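PDB 6FN6: fatty acid synthase 1, isoform A from Drosophila melanogaster, which probably catalyses the NADPH-dependent synthesis of long-chain saturated fatty acids, this chain being its modifying region of dehydratase, enoylreductase and ketoreductase domains. Local coordinates for residues Val59-Val64 / Ile196-Ile201; Glu113-Glu118 / Gly238-Gly243; Leu31-Gly36 / Asn169-Met174; Phe65-Ile70 / Ser95-Val100. All blocks are in the same frame, centred on the assembly; numbering follows the deposited sequence.

Contact 1 (Val59-Val64 / Ile196-Ile201)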
loop_
_atom_site.group_PDB
_atom_site.type_symbol
_atom_site.label_atom_id
_atom_site.label_comp_id
_atom_site.label_asym_id
_atom_site.label_seq_id
_atom_site.Cartn_x
_atom_site.Cartn_y
_atom_site.Cartn_z
ATOM N N VAL A 59 -2.303 -15.317 -18.521
ATOM C CA VAL A 59 -3.076 -14.305 -17.814
ATOM C C VAL A 59 -2.130 -13.246 -17.267
ATOM O O VAL A 59 -1.310 -13.527 -16.394
ATOM C CB VAL A 59 -3.917 -14.926 -16.683
ATOM C CG1 VAL A 59 -4.616 -13.841 -15.868
ATOM C CG2 VAL A 59 -4.929 -15.902 -17.246
ATOM N N MET A 60 -2.241 -12.031 -17.796
ATOM C CA MET A 60 -1.427 -10.920 -17.323
ATOM C C MET A 60 -2.203 -10.116 -16.294
ATOM O O MET A 60 -3.416 -9.950 -16.417
ATOM C CB MET A 60 -1.009 -10.029 -18.488
ATOM C CG MET A 60 -0.311 -10.782 -19.599
ATOM S SD MET A 60 0.435 -9.697 -20.818
ATOM C CE MET A 60 0.573 -10.831 -22.190
ATOM N N GLU A 61 -1.504 -9.617 -15.281
ATOM C CA GLU A 61 -2.150 -8.866 -14.213
ATOM C C GLU A 61 -1.323 -7.664 -13.780
ATOM O O GLU A 61 -0.094 -7.679 -13.855
ATOM C CB GLU A 61 -2.414 -9.770 -13.010
ATOM C CG GLU A 61 -3.375 -10.907 -13.294
ATOM C CD GLU A 61 -3.560 -11.819 -12.101
ATOM O OE1 GLU A 61 -4.413 -11.504 -11.244
ATOM O OE2 GLU A 61 -2.851 -12.844 -12.015
ATOM N N ASN A 62 -2.017 -6.626 -13.323
ATOM C CA ASN A 62 -1.378 -5.420 -12.805
ATOM C C ASN A 62 -0.387 -4.851 -13.811
ATOM O O ASN A 62 0.734 -4.486 -13.456
ATOM C CB ASN A 62 -0.668 -5.714 -11.480
ATOM C CG ASN A 62 -0.264 -4.449 -10.738
ATOM O OD1 ASN A 62 -1.033 -3.492 -10.657
ATOM N ND2 ASN A 62 0.948 -4.442 -10.193
ATOM N N LEU A 63 -0.802 -4.782 -15.069
ATOM C CA LEU A 63 0.032 -4.191 -16.102
ATOM C C LEU A 63 0.150 -2.691 -15.887
ATOM O O LEU A 63 -0.855 -1.997 -15.736
ATOM C CB LEU A 63 -0.539 -4.486 -17.489
ATOM C CG LEU A 63 -0.337 -5.914 -17.997
ATOM C CD1 LEU A 63 -1.273 -6.213 -19.148
ATOM C CD2 LEU A 63 1.106 -6.114 -18.432
ATOM N N VAL A 64 1.383 -2.200 -15.869
ATOM C CA VAL A 64 1.639 -0.773 -15.746
ATOM C C VAL A 64 2.543 -0.328 -16.885
ATOM O O VAL A 64 3.621 -0.884 -17.091
ATOM C CB VAL A 64 2.268 -0.420 -14.384
ATOM C CG1 VAL A 64 2.483 1.085 -14.272
ATOM C CG2 VAL A 64 1.401 -0.923 -13.243
ATOM N N ILE A 196 -3.602 -1.767 -16.889
ATOM C CA ILE A 196 -4.595 -2.780 -17.216
ATOM C C ILE A 196 -4.569 -3.790 -16.075
ATOM O O ILE A 196 -3.537 -4.406 -15.807
ATOM C CB ILE A 196 -4.328 -3.456 -18.572
ATOM C CG1 ILE A 196 -4.225 -2.406 -19.678
ATOM C CG2 ILE A 196 -5.446 -4.445 -18.887
ATOM C CD1 ILE A 196 -3.899 -2.967 -21.051
ATOM N N GLU A 197 -5.699 -3.940 -15.395
ATOM C CA GLU A 197 -5.782 -4.808 -14.229
ATOM C C GLU A 197 -5.603 -6.269 -14.622
ATOM O O GLU A 197 -4.838 -7.000 -13.990
ATOM C CB GLU A 197 -7.118 -4.612 -13.509
ATOM C CG GLU A 197 -7.283 -5.473 -12.262
ATOM C CD GLU A 197 -8.308 -6.577 -12.438
ATOM O OE1 GLU A 197 -9.440 -6.274 -12.874
ATOM O OE2 GLU A 197 -7.983 -7.747 -12.140
ATOM N N ARG A 198 -6.307 -6.695 -15.666
ATOM C CA ARG A 198 -6.243 -8.087 -16.093
ATOM C C ARG A 198 -6.401 -8.224 -17.603
ATOM O O ARG A 198 -7.246 -7.573 -18.217
ATOM C CB ARG A 198 -7.321 -8.901 -15.375
ATOM C CG ARG A 198 -7.111 -10.403 -15.414
ATOM C CD ARG A 198 -8.276 -11.131 -14.762
ATOM N NE ARG A 198 -7.895 -12.449 -14.253
ATOM C CZ ARG A 198 -7.394 -12.671 -13.040
ATOM N NH1 ARG A 198 -7.203 -11.663 -12.194
ATOM N NH2 ARG A 198 -7.078 -13.906 -12.669
ATOM N N ALA A 199 -5.576 -9.083 -18.192
ATOM C CA ALA A 199 -5.645 -9.370 -19.616
ATOM C C ALA A 199 -5.588 -10.874 -19.846
ATOM O O ALA A 199 -4.531 -11.488 -19.717
ATOM C CB ALA A 199 -4.515 -8.673 -20.356
ATOM N N VAL A 200 -6.732 -11.461 -20.185
ATOM C CA VAL A 200 -6.813 -12.894 -20.436
ATOM C C VAL A 200 -6.671 -13.164 -21.928
ATOM O O VAL A 200 -7.431 -12.635 -22.738
ATOM C CB VAL A 200 -8.128 -13.482 -19.900
ATOM C CG1 VAL A 200 -8.129 -14.996 -20.036
ATOM C CG2 VAL A 200 -8.345 -13.074 -18.455
ATOM N N ILE A 201 -5.686 -13.984 -22.284
ATOM C CA ILE A 201 -5.437 -14.326 -23.678
ATOM C C ILE A 201 -5.643 -15.825 -23.875
ATOM O O ILE A 201 -5.000 -16.646 -23.218
ATOM C CB ILE A 201 -4.029 -13.893 -24.116
ATOM C CG1 ILE A 201 -3.820 -12.404 -23.814
ATOM C CG2 ILE A 201 -3.828 -14.168 -25.604
ATOM C CD1 ILE A 201 -2.407 -11.917 -24.046
#
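Met60 and Leu63 pack against Ala199, Ile201 and Ile196 where the two predicted hotdog folds of the dehydratase join, strand 59-61 running antiparallel to strand 198-201 in a double hotdog. On this greasy face, which helix 34-48 lies against, Met60 CB rests 4.2 Å from Ala199 CB. A small residue suits position 199, since Met38 of the helix presses there too. With CG anti to the carbonyl carbon (chi1 -55°) and the chain extended beyond it, Met60 carries CE to Ile201 CD1, 3.7 Å away. Leu63 and Ile196 run alongside each other into the same core, their CB atoms 4.1 Å apart. Between the faces, Met60 and Ala199 exchange backbone bonds, Met60 N reaching Ala199 O at 3.0 Å. Beyond them Asn62 N and Leu63 N bond to the successive carbonyls of Glu197 and Ile196, and Glu197 and Arg198 form a classic bulge opposite Arg242. The other face mixes the valines Val59 and Val200 with Glu61 and Arg198. Val59 CG1 and Glu61 CG lie over one face of the Arg198 guanidinium, whose NH2 is taken by Glu113. Glu61 OE1 meets Arg198 NH1 at 3.0 Å in a salt bridge, the carboxylate and guanidinium planes turned 58° apart.

Contact 2 (Glu113-Glu118 / Gly238-Gly243)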
loop_
_atom_site.group_PDB
_atom_site.type_symbol
_atom_site.label_atom_id
_atom_site.label_comp_id
_atom_site.label_asym_id
_atom_site.label_seq_id
_atom_site.Cartn_x
_atom_site.Cartn_y
_atom_site.Cartn_z
ATOM N N GLU A 113 -10.805 -18.819 -16.436
ATOM C CA GLU A 113 -10.307 -17.479 -16.144
ATOM C C GLU A 113 -11.101 -16.382 -16.857
ATOM O O GLU A 113 -10.960 -15.201 -16.532
ATOM C CB GLU A 113 -8.829 -17.376 -16.530
ATOM C CG GLU A 113 -7.909 -18.295 -15.738
ATOM C CD GLU A 113 -7.755 -17.874 -14.290
ATOM O OE1 GLU A 113 -7.353 -16.719 -14.045
ATOM O OE2 GLU A 113 -8.034 -18.700 -13.395
ATOM N N GLU A 114 -11.937 -16.770 -17.816
ATOM C CA GLU A 114 -12.704 -15.802 -18.600
ATOM C C GLU A 114 -14.070 -15.526 -17.979
ATOM O O GLU A 114 -14.546 -16.297 -17.144
ATOM C CB GLU A 114 -12.885 -16.306 -20.033
ATOM C CG GLU A 114 -11.592 -16.741 -20.696
ATOM C CD GLU A 114 -11.668 -16.704 -22.209
ATOM O OE1 GLU A 114 -11.922 -17.764 -22.819
ATOM O OE2 GLU A 114 -11.465 -15.615 -22.787
ATOM N N LEU A 115 -14.697 -14.427 -18.392
ATOM C CA LEU A 115 -16.025 -14.069 -17.898
ATOM C C LEU A 115 -17.101 -14.528 -18.884
ATOM O O LEU A 115 -16.931 -14.384 -20.098
ATOM C CB LEU A 115 -16.132 -12.558 -17.676
ATOM C CG LEU A 115 -15.311 -11.935 -16.544
ATOM C CD1 LEU A 115 -15.402 -10.419 -16.603
ATOM C CD2 LEU A 115 -15.781 -12.437 -15.189
ATOM N N PRO A 116 -18.221 -15.070 -18.369
ATOM C CA PRO A 116 -19.328 -15.499 -19.232
ATOM C C PRO A 116 -20.179 -14.325 -19.703
ATOM O O PRO A 116 -21.229 -14.056 -19.119
ATOM C CB PRO A 116 -20.127 -16.436 -18.328
ATOM C CG PRO A 116 -19.904 -15.903 -16.964
ATOM C CD PRO A 116 -18.495 -15.369 -16.950
ATOM N N LEU A 117 -19.731 -13.640 -20.749
ATOM C CA LEU A 117 -20.398 -12.430 -21.212
ATOM C C LEU A 117 -21.040 -12.644 -22.577
ATOM O O LEU A 117 -20.416 -13.183 -23.491
ATOM C CB LEU A 117 -19.401 -11.271 -21.276
ATOM C CG LEU A 117 -18.894 -10.773 -19.919
ATOM C CD1 LEU A 117 -17.662 -9.898 -20.098
ATOM C CD2 LEU A 117 -19.982 -10.029 -19.161
ATOM N N GLU A 118 -22.292 -12.212 -22.703
ATOM C CA GLU A 118 -23.020 -12.313 -23.960
ATOM C C GLU A 118 -23.000 -10.985 -24.710
ATOM O O GLU A 118 -22.885 -9.920 -24.104
ATOM C CB GLU A 118 -24.464 -12.751 -23.702
ATOM C CG GLU A 118 -24.614 -14.228 -23.370
ATOM C CD GLU A 118 -24.366 -15.123 -24.569
ATOM O OE1 GLU A 118 -24.109 -14.588 -25.668
ATOM O OE2 GLU A 118 -24.432 -16.361 -24.412
ATOM N N GLY A 238 -10.613 -14.112 -28.316
ATOM C CA GLY A 238 -9.794 -14.756 -27.304
ATOM C C GLY A 238 -9.154 -13.807 -26.311
ATOM O O GLY A 238 -8.516 -14.245 -25.354
ATOM N N VAL A 239 -9.318 -12.509 -26.542
ATOM C CA VAL A 239 -8.716 -11.495 -25.686
ATOM C C VAL A 239 -9.780 -10.870 -24.787
ATOM O O VAL A 239 -10.848 -10.476 -25.250
ATOM C CB VAL A 239 -7.995 -10.414 -26.520
ATOM C CG1 VAL A 239 -7.266 -9.430 -25.609
ATOM C CG2 VAL A 239 -7.022 -11.052 -27.505
ATOM N N GLU A 240 -9.481 -10.791 -23.497
ATOM C CA GLU A 240 -10.383 -10.168 -22.536
ATOM C C GLU A 240 -9.605 -9.195 -21.649
ATOM O O GLU A 240 -8.685 -9.595 -20.937
ATOM C CB GLU A 240 -11.075 -11.235 -21.688
ATOM C CG GLU A 240 -12.235 -10.720 -20.863
ATOM C CD GLU A 240 -12.822 -11.783 -19.955
ATOM O OE1 GLU A 240 -13.547 -12.665 -20.460
ATOM O OE2 GLU A 240 -12.562 -11.734 -18.736
ATOM N N LEU A 241 -9.979 -7.921 -21.698
ATOM C CA LEU A 241 -9.250 -6.877 -20.980
ATOM C C LEU A 241 -10.113 -6.225 -19.903
ATOM O O LEU A 241 -11.166 -5.664 -20.195
ATOM C CB LEU A 241 -8.743 -5.818 -21.962
ATOM C CG LEU A 241 -7.858 -6.349 -23.095
ATOM C CD1 LEU A 241 -7.529 -5.249 -24.090
ATOM C CD2 LEU A 241 -6.577 -6.974 -22.548
ATOM N N ARG A 242 -9.661 -6.312 -18.654
ATOM C CA ARG A 242 -10.400 -5.757 -17.523
ATOM C C ARG A 242 -9.656 -4.580 -16.894
ATOM O O ARG A 242 -8.426 -4.561 -16.861
ATOM C CB ARG A 242 -10.638 -6.834 -16.460
ATOM C CG ARG A 242 -11.141 -8.162 -17.007
ATOM C CD ARG A 242 -11.443 -9.134 -15.881
ATOM N NE ARG A 242 -11.504 -10.517 -16.343
ATOM C CZ ARG A 242 -11.705 -11.565 -15.548
ATOM N NH1 ARG A 242 -11.865 -11.390 -14.243
ATOM N NH2 ARG A 242 -11.742 -12.789 -16.058
ATOM N N GLY A 243 -10.407 -3.600 -16.400
ATOM C CA GLY A 243 -9.839 -2.503 -15.637
ATOM C C GLY A 243 -8.829 -1.642 -16.374
ATOM O O GLY A 243 -7.752 -1.359 -15.854
#
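The loop leading from the first hotdog fold of the dehydratase to the second lays Leu115 over Glu240 and Arg242 of strand 239-242. Glu240 is the hub. Its CG stands anti to the backbone N (chi1 -168°), and the extended chain lifts the carboxylate to the loop, where OE1 uses its syn lone pair to accept Leu115 N at 3.0 Å in an almost straight bond (174°). The same OE1 forms a salt bridge with Lys235. The second oxygen, Glu240 OE2, faces along its own strand and takes Arg242 NE at 2.9 Å, met almost end-on, with a weak second bond from NH2. Fixed in this way, the guanidinium offers a flat face to Leu115, whose CG sits over its centre, 3.7 Å from NH2 of Arg242. A branched apolar side chain suits this place, probably screening the ion pair from water. Glu114 OE2 comes within 4.3 Å of Glu240 OE1, a like-charge approach that the nearby Lys235 probably eases, while Glu114 OE1 accepts from Asn202. Past Leu115 the chain bends in an inverse gamma turn centred on Pro116. The whole is a linker pinned across strands of the double hotdog typical of fatty acid synthase dehydratases.

Contact 3 (Leu31-Gly36 / Asn169-Met174)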
loop_
_atom_site.group_PDB
_atom_site.type_symbol
_atom_site.label_atom_id
_atom_site.label_comp_id
_atom_site.label_asym_id
_atom_site.label_seq_id
_atom_site.Cartn_x
_atom_site.Cartn_y
_atom_site.Cartn_z
ATOM N N LEU A 31 5.004 5.502 -31.662
ATOM C CA LEU A 31 5.073 5.002 -30.294
ATOM C C LEU A 31 4.989 3.487 -30.275
ATOM O O LEU A 31 4.114 2.902 -30.916
ATOM C CB LEU A 31 3.943 5.579 -29.444
ATOM C CG LEU A 31 4.240 6.882 -28.710
ATOM C CD1 LEU A 31 4.415 8.007 -29.713
ATOM C CD2 LEU A 31 3.130 7.192 -27.723
ATOM N N PHE A 32 5.892 2.848 -29.538
ATOM C CA PHE A 32 5.798 1.408 -29.373
ATOM C C PHE A 32 4.526 1.121 -28.591
ATOM O O PHE A 32 4.383 1.578 -27.459
ATOM C CB PHE A 32 7.011 0.826 -28.658
ATOM C CG PHE A 32 7.126 -0.664 -28.810
ATOM C CD1 PHE A 32 7.543 -1.213 -30.012
ATOM C CD2 PHE A 32 6.795 -1.514 -27.769
ATOM C CE1 PHE A 32 7.642 -2.581 -30.168
ATOM C CE2 PHE A 32 6.893 -2.884 -27.917
ATOM C CZ PHE A 32 7.316 -3.419 -29.119
ATOM N N PRO A 33 3.596 0.361 -29.191
ATOM C CA PRO A 33 2.287 0.203 -28.556
ATOM C C PRO A 33 2.342 -0.551 -27.236
ATOM O O PRO A 33 3.155 -1.455 -27.064
ATOM C CB PRO A 33 1.493 -0.590 -29.594
ATOM C CG PRO A 33 2.522 -1.352 -30.346
ATOM C CD PRO A 33 3.717 -0.457 -30.411
ATOM N N ALA A 34 1.468 -0.167 -26.313
ATOM C CA ALA A 34 1.325 -0.863 -25.046
ATOM C C ALA A 34 1.121 -2.352 -25.302
ATOM O O ALA A 34 1.679 -3.203 -24.609
ATOM C CB ALA A 34 0.165 -0.285 -24.260
ATOM N N THR A 35 0.315 -2.654 -26.314
ATOM C CA THR A 35 0.016 -4.028 -26.690
ATOM C C THR A 35 1.236 -4.710 -27.298
ATOM O O THR A 35 1.321 -5.939 -27.335
ATOM C CB THR A 35 -1.141 -4.083 -27.695
ATOM O OG1 THR A 35 -0.759 -3.403 -28.898
ATOM C CG2 THR A 35 -2.378 -3.422 -27.112
ATOM N N GLY A 36 2.181 -3.908 -27.772
ATOM C CA GLY A 36 3.444 -4.432 -28.251
ATOM C C GLY A 36 4.202 -5.081 -27.112
ATOM O O GLY A 36 4.718 -6.190 -27.242
ATOM N N ASN A 169 -2.005 -10.702 -36.666
ATOM C CA ASN A 169 -1.123 -9.795 -35.939
ATOM C C ASN A 169 -1.756 -9.413 -34.600
ATOM O O ASN A 169 -2.689 -8.614 -34.552
ATOM C CB ASN A 169 -0.834 -8.546 -36.779
ATOM C CG ASN A 169 0.164 -7.607 -36.116
ATOM O OD1 ASN A 169 -0.033 -7.170 -34.982
ATOM N ND2 ASN A 169 1.236 -7.283 -36.830
ATOM N N TRP A 170 -1.239 -9.983 -33.516
ATOM C CA TRP A 170 -1.814 -9.775 -32.188
ATOM C C TRP A 170 -1.614 -8.353 -31.678
ATOM O O TRP A 170 -2.482 -7.815 -30.992
ATOM C CB TRP A 170 -1.219 -10.771 -31.190
ATOM C CG TRP A 170 -1.662 -12.183 -31.422
ATOM C CD1 TRP A 170 -1.059 -13.117 -32.213
ATOM C CD2 TRP A 170 -2.818 -12.818 -30.862
ATOM N NE1 TRP A 170 -1.765 -14.295 -32.174
ATOM C CE2 TRP A 170 -2.848 -14.137 -31.353
ATOM C CE3 TRP A 170 -3.826 -12.398 -29.990
ATOM C CZ2 TRP A 170 -3.850 -15.040 -31.000
ATOM C CZ3 TRP A 170 -4.818 -13.296 -29.644
ATOM C CH2 TRP A 170 -4.822 -14.601 -30.146
ATOM N N ILE A 171 -0.476 -7.748 -32.000
ATOM C CA ILE A 171 -0.195 -6.392 -31.540
ATOM C C ILE A 171 -1.240 -5.424 -32.088
ATOM O O ILE A 171 -1.876 -4.693 -31.329
ATOM C CB ILE A 171 1.229 -5.954 -31.935
ATOM C CG1 ILE A 171 2.261 -6.830 -31.218
ATOM C CG2 ILE A 171 1.446 -4.465 -31.619
ATOM C CD1 ILE A 171 3.696 -6.603 -31.661
ATOM N N SER A 172 -1.428 -5.427 -33.401
ATOM C CA SER A 172 -2.379 -4.514 -34.023
ATOM C C SER A 172 -3.786 -4.797 -33.513
ATOM O O SER A 172 -4.533 -3.874 -33.184
ATOM C CB SER A 172 -2.333 -4.628 -35.549
ATOM O OG SER A 172 -3.049 -5.762 -36.006
ATOM N N PHE A 173 -4.143 -6.075 -33.447
ATOM C CA PHE A 173 -5.490 -6.457 -33.053
ATOM C C PHE A 173 -5.816 -6.000 -31.634
ATOM O O PHE A 173 -6.858 -5.387 -31.397
ATOM C CB PHE A 173 -5.674 -7.968 -33.159
ATOM C CG PHE A 173 -6.989 -8.446 -32.626
ATOM C CD1 PHE A 173 -8.131 -8.373 -33.402
ATOM C CD2 PHE A 173 -7.087 -8.955 -31.343
ATOM C CE1 PHE A 173 -9.347 -8.804 -32.911
ATOM C CE2 PHE A 173 -8.302 -9.388 -30.847
ATOM C CZ PHE A 173 -9.433 -9.312 -31.631
ATOM N N MET A 174 -4.929 -6.300 -30.691
ATOM C CA MET A 174 -5.156 -5.916 -29.306
ATOM C C MET A 174 -5.138 -4.395 -29.169
ATOM O O MET A 174 -5.831 -3.839 -28.320
ATOM C CB MET A 174 -4.115 -6.563 -28.384
ATOM C CG MET A 174 -4.383 -8.047 -28.122
ATOM S SD MET A 174 -3.520 -8.729 -26.688
ATOM C CE MET A 174 -1.815 -8.692 -27.247
#
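Pro33 presses its CG against Ile171 CG2 at 3.5 Å, while its CD lies over one face of the Phe32 ring, offset toward the rim; Tyr37 meets that ring edge-to-face. Gly36, having no side chain, lets its CA come to 3.9 Å from Ile171 CG2. Thr35 supplies the polar link. Its hydroxyl stands between the backbone N and the carbonyl carbon (chi1 63°), which lets OG1 donate to Ile171 O at 3.0 Å, tilted from the carbonyl plane, while the methyl turns to helix 170-183 with CG2 3.8 Å from Met174 CB. With an alanine here, Ile171 O would probably lose this donor and Met174 CB its methyl neighbour. Asn169 caps that helix, OD1 accepting Ser172 N at 2.7 Å in a straight bond. Pro33 ends the HxxxGxxxxP motif begun by His24, the predicted proton acceptor, and the Thr35 side chain lies about 4 Å from that of Asp175, the predicted proton donor. A single buried hydrogen bond set among apolar contacts thus joins the helix starts of the two hotdog folds, consistent with a fixed spacing between the two catalytic residues.

Contact 4 (Phe65-Ile70 / Ser95-Val100)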
loop_
_atom_site.group_PDB
_atom_site.type_symbol
_atom_site.label_atom_id
_atom_site.label_comp_id
_atom_site.label_asym_id
_atom_site.label_seq_id
_atom_site.Cartn_x
_atom_site.Cartn_y
_atom_site.Cartn_z
ATOM N N PHE A 65 2.099 0.683 -17.620
ATOM C CA PHE A 65 2.903 1.258 -18.684
ATOM C C PHE A 65 3.483 2.579 -18.182
ATOM O O PHE A 65 2.828 3.620 -18.212
ATOM C CB PHE A 65 2.051 1.431 -19.941
ATOM C CG PHE A 65 1.351 0.165 -20.359
ATOM C CD1 PHE A 65 2.011 -0.797 -21.106
ATOM C CD2 PHE A 65 0.041 -0.077 -19.979
ATOM C CE1 PHE A 65 1.374 -1.970 -21.476
ATOM C CE2 PHE A 65 -0.600 -1.246 -20.350
ATOM C CZ PHE A 65 0.068 -2.192 -21.099
ATOM N N HIS A 66 4.720 2.510 -17.700
ATOM C CA HIS A 66 5.327 3.607 -16.951
ATOM C C HIS A 66 5.694 4.810 -17.813
ATOM O O HIS A 66 5.652 5.946 -17.339
ATOM C CB HIS A 66 6.562 3.100 -16.208
ATOM C CG HIS A 66 6.254 2.024 -15.214
ATOM N ND1 HIS A 66 5.962 2.293 -13.895
ATOM C CD2 HIS A 66 6.181 0.678 -15.350
ATOM C CE1 HIS A 66 5.727 1.159 -13.258
ATOM N NE2 HIS A 66 5.853 0.165 -14.119
ATOM N N ARG A 67 6.071 4.566 -19.064
ATOM C CA ARG A 67 6.421 5.656 -19.966
ATOM C C ARG A 67 6.259 5.212 -21.415
ATOM O O ARG A 67 6.243 4.017 -21.710
ATOM C CB ARG A 67 7.854 6.134 -19.724
ATOM C CG ARG A 67 8.929 5.071 -19.912
ATOM C CD ARG A 67 10.315 5.700 -19.887
ATOM N NE ARG A 67 11.366 4.789 -20.332
ATOM C CZ ARG A 67 11.595 4.467 -21.602
ATOM N NH1 ARG A 67 10.847 4.977 -22.571
ATOM N NH2 ARG A 67 12.578 3.632 -21.906
ATOM N N ALA A 68 6.153 6.180 -22.316
ATOM C CA ALA A 68 6.016 5.887 -23.735
ATOM C C ALA A 68 7.378 5.624 -24.362
ATOM O O ALA A 68 8.388 6.182 -23.932
ATOM C CB ALA A 68 5.317 7.033 -24.450
ATOM N N THR A 69 7.398 4.769 -25.380
ATOM C CA THR A 69 8.618 4.495 -26.129
ATOM C C THR A 69 8.471 5.071 -27.525
ATOM O O THR A 69 7.627 4.631 -28.307
ATOM C CB THR A 69 8.935 2.986 -26.235
ATOM O OG1 THR A 69 8.884 2.378 -24.938
ATOM C CG2 THR A 69 10.313 2.766 -26.836
ATOM N N ILE A 70 9.296 6.065 -27.825
ATOM C CA ILE A 70 9.250 6.738 -29.108
ATOM C C ILE A 70 10.280 6.084 -30.017
ATOM O O ILE A 70 11.399 5.800 -29.590
ATOM C CB ILE A 70 9.505 8.245 -28.948
ATOM C CG1 ILE A 70 8.355 8.880 -28.165
ATOM C CG2 ILE A 70 9.662 8.914 -30.315
ATOM C CD1 ILE A 70 8.549 10.355 -27.843
ATOM N N SER A 95 15.734 1.738 -22.523
ATOM C CA SER A 95 16.955 2.541 -22.543
ATOM C C SER A 95 17.497 2.710 -21.128
ATOM O O SER A 95 17.630 3.830 -20.635
ATOM C CB SER A 95 16.699 3.909 -23.179
ATOM O OG SER A 95 15.957 4.749 -22.314
ATOM N N GLY A 96 17.809 1.594 -20.477
ATOM C CA GLY A 96 18.359 1.638 -19.135
ATOM C C GLY A 96 17.363 2.215 -18.149
ATOM O O GLY A 96 17.736 2.704 -17.083
ATOM N N SER A 97 16.087 2.158 -18.517
ATOM C CA SER A 97 15.014 2.659 -17.670
ATOM C C SER A 97 13.772 1.786 -17.820
ATOM O O SER A 97 13.523 1.223 -18.886
ATOM C CB SER A 97 14.689 4.115 -18.014
ATOM O OG SER A 97 14.096 4.224 -19.296
ATOM N N LEU A 98 13.012 1.658 -16.738
ATOM C CA LEU A 98 11.822 0.815 -16.725
ATOM C C LEU A 98 10.771 1.301 -17.717
ATOM O O LEU A 98 10.484 2.495 -17.791
ATOM C CB LEU A 98 11.225 0.768 -15.319
ATOM C CG LEU A 98 9.908 0.001 -15.174
ATOM C CD1 LEU A 98 10.092 -1.467 -15.534
ATOM C CD2 LEU A 98 9.363 0.147 -13.766
ATOM N N ALA A 99 10.196 0.365 -18.468
ATOM C CA ALA A 99 9.150 0.685 -19.436
ATOM C C ALA A 99 7.804 0.122 -18.981
ATOM O O ALA A 99 6.826 0.861 -18.849
ATOM C CB ALA A 99 9.515 0.144 -20.816
ATOM N N VAL A 100 7.763 -1.188 -18.747
ATOM C CA VAL A 100 6.527 -1.868 -18.371
ATOM C C VAL A 100 6.768 -2.862 -17.244
ATOM O O VAL A 100 7.836 -3.467 -17.153
ATOM C CB VAL A 100 5.891 -2.577 -19.589
ATOM C CG1 VAL A 100 4.670 -3.402 -19.176
ATOM C CG2 VAL A 100 5.504 -1.571 -20.643
#
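Phe65 and Val100 form an antiparallel non-hydrogen-bonded pair, their CA atoms 4.8 Å apart, and the next residue continues the pairing as His66 N bonds to Ala99 O at 2.9 Å, coming nearly head-on to the carbonyl. Ala99 and Val100 together face Ile92, a classic beta bulge. On the inner face Phe65 and Val100 point the same way, with CD1 of the ring 3.6 Å from Val100 CG2. The outer side belongs to His66, whose ring receives Leu98 CD2 over the centre of one face in a CH-pi contact, 3.6 Å from the centroid. Leu98 reaches it because its CG is anti to the backbone N (chi1 176°). Ala99 O and Val100 CA lie at the edge of the imidazole, near its plane, and NE2 is hydrogen-bonded to Ser101 OG, which helps to fix the ring's rotation. Arg67, its CG between the backbone N and the carbonyl carbon (chi1 60°) and its chain extended to NE, donates from NE to Ser97 OG at 3.0 Å, with a weak second bond from NH2. That NH2 also forms a salt bridge with Glu94, and NH1 bonds weakly to Ala68 O. A leucine in its place would probably leave Glu94 without its cationic mate and Ser97 OG without these donors. A long side chain with several donors suits this rim, reaching both Ser97 and Glu94. Inward, Phe65 packs on Ala34 and Met38 of helix 34-48, and Tyr37 of that helix covers Ala99 and Val100; outward, Leu98 touches Thr87 of the second subunit.

All four contacts lie in the dehydratase. Contacts 1 and 3 are the buried ones and both join the first hotdog fold to the second, contact 1 through paired strands and contact 3 through the helices that precede them in the chain. Contacts 2 and 4 are only partly buried. Contact 2 lies one strand further on, where a backbone N-H and a leucine meet an already paired carboxylate and guanidinium. Contact 4 stays within the first hotdog, on the other flank of strand 58-65, and touches contact 3 where Phe32 N probably bonds to Thr69 O. Apolar side chains thus prevail beneath helix 34-48, while charged and hydroxyl groups gather toward the loops.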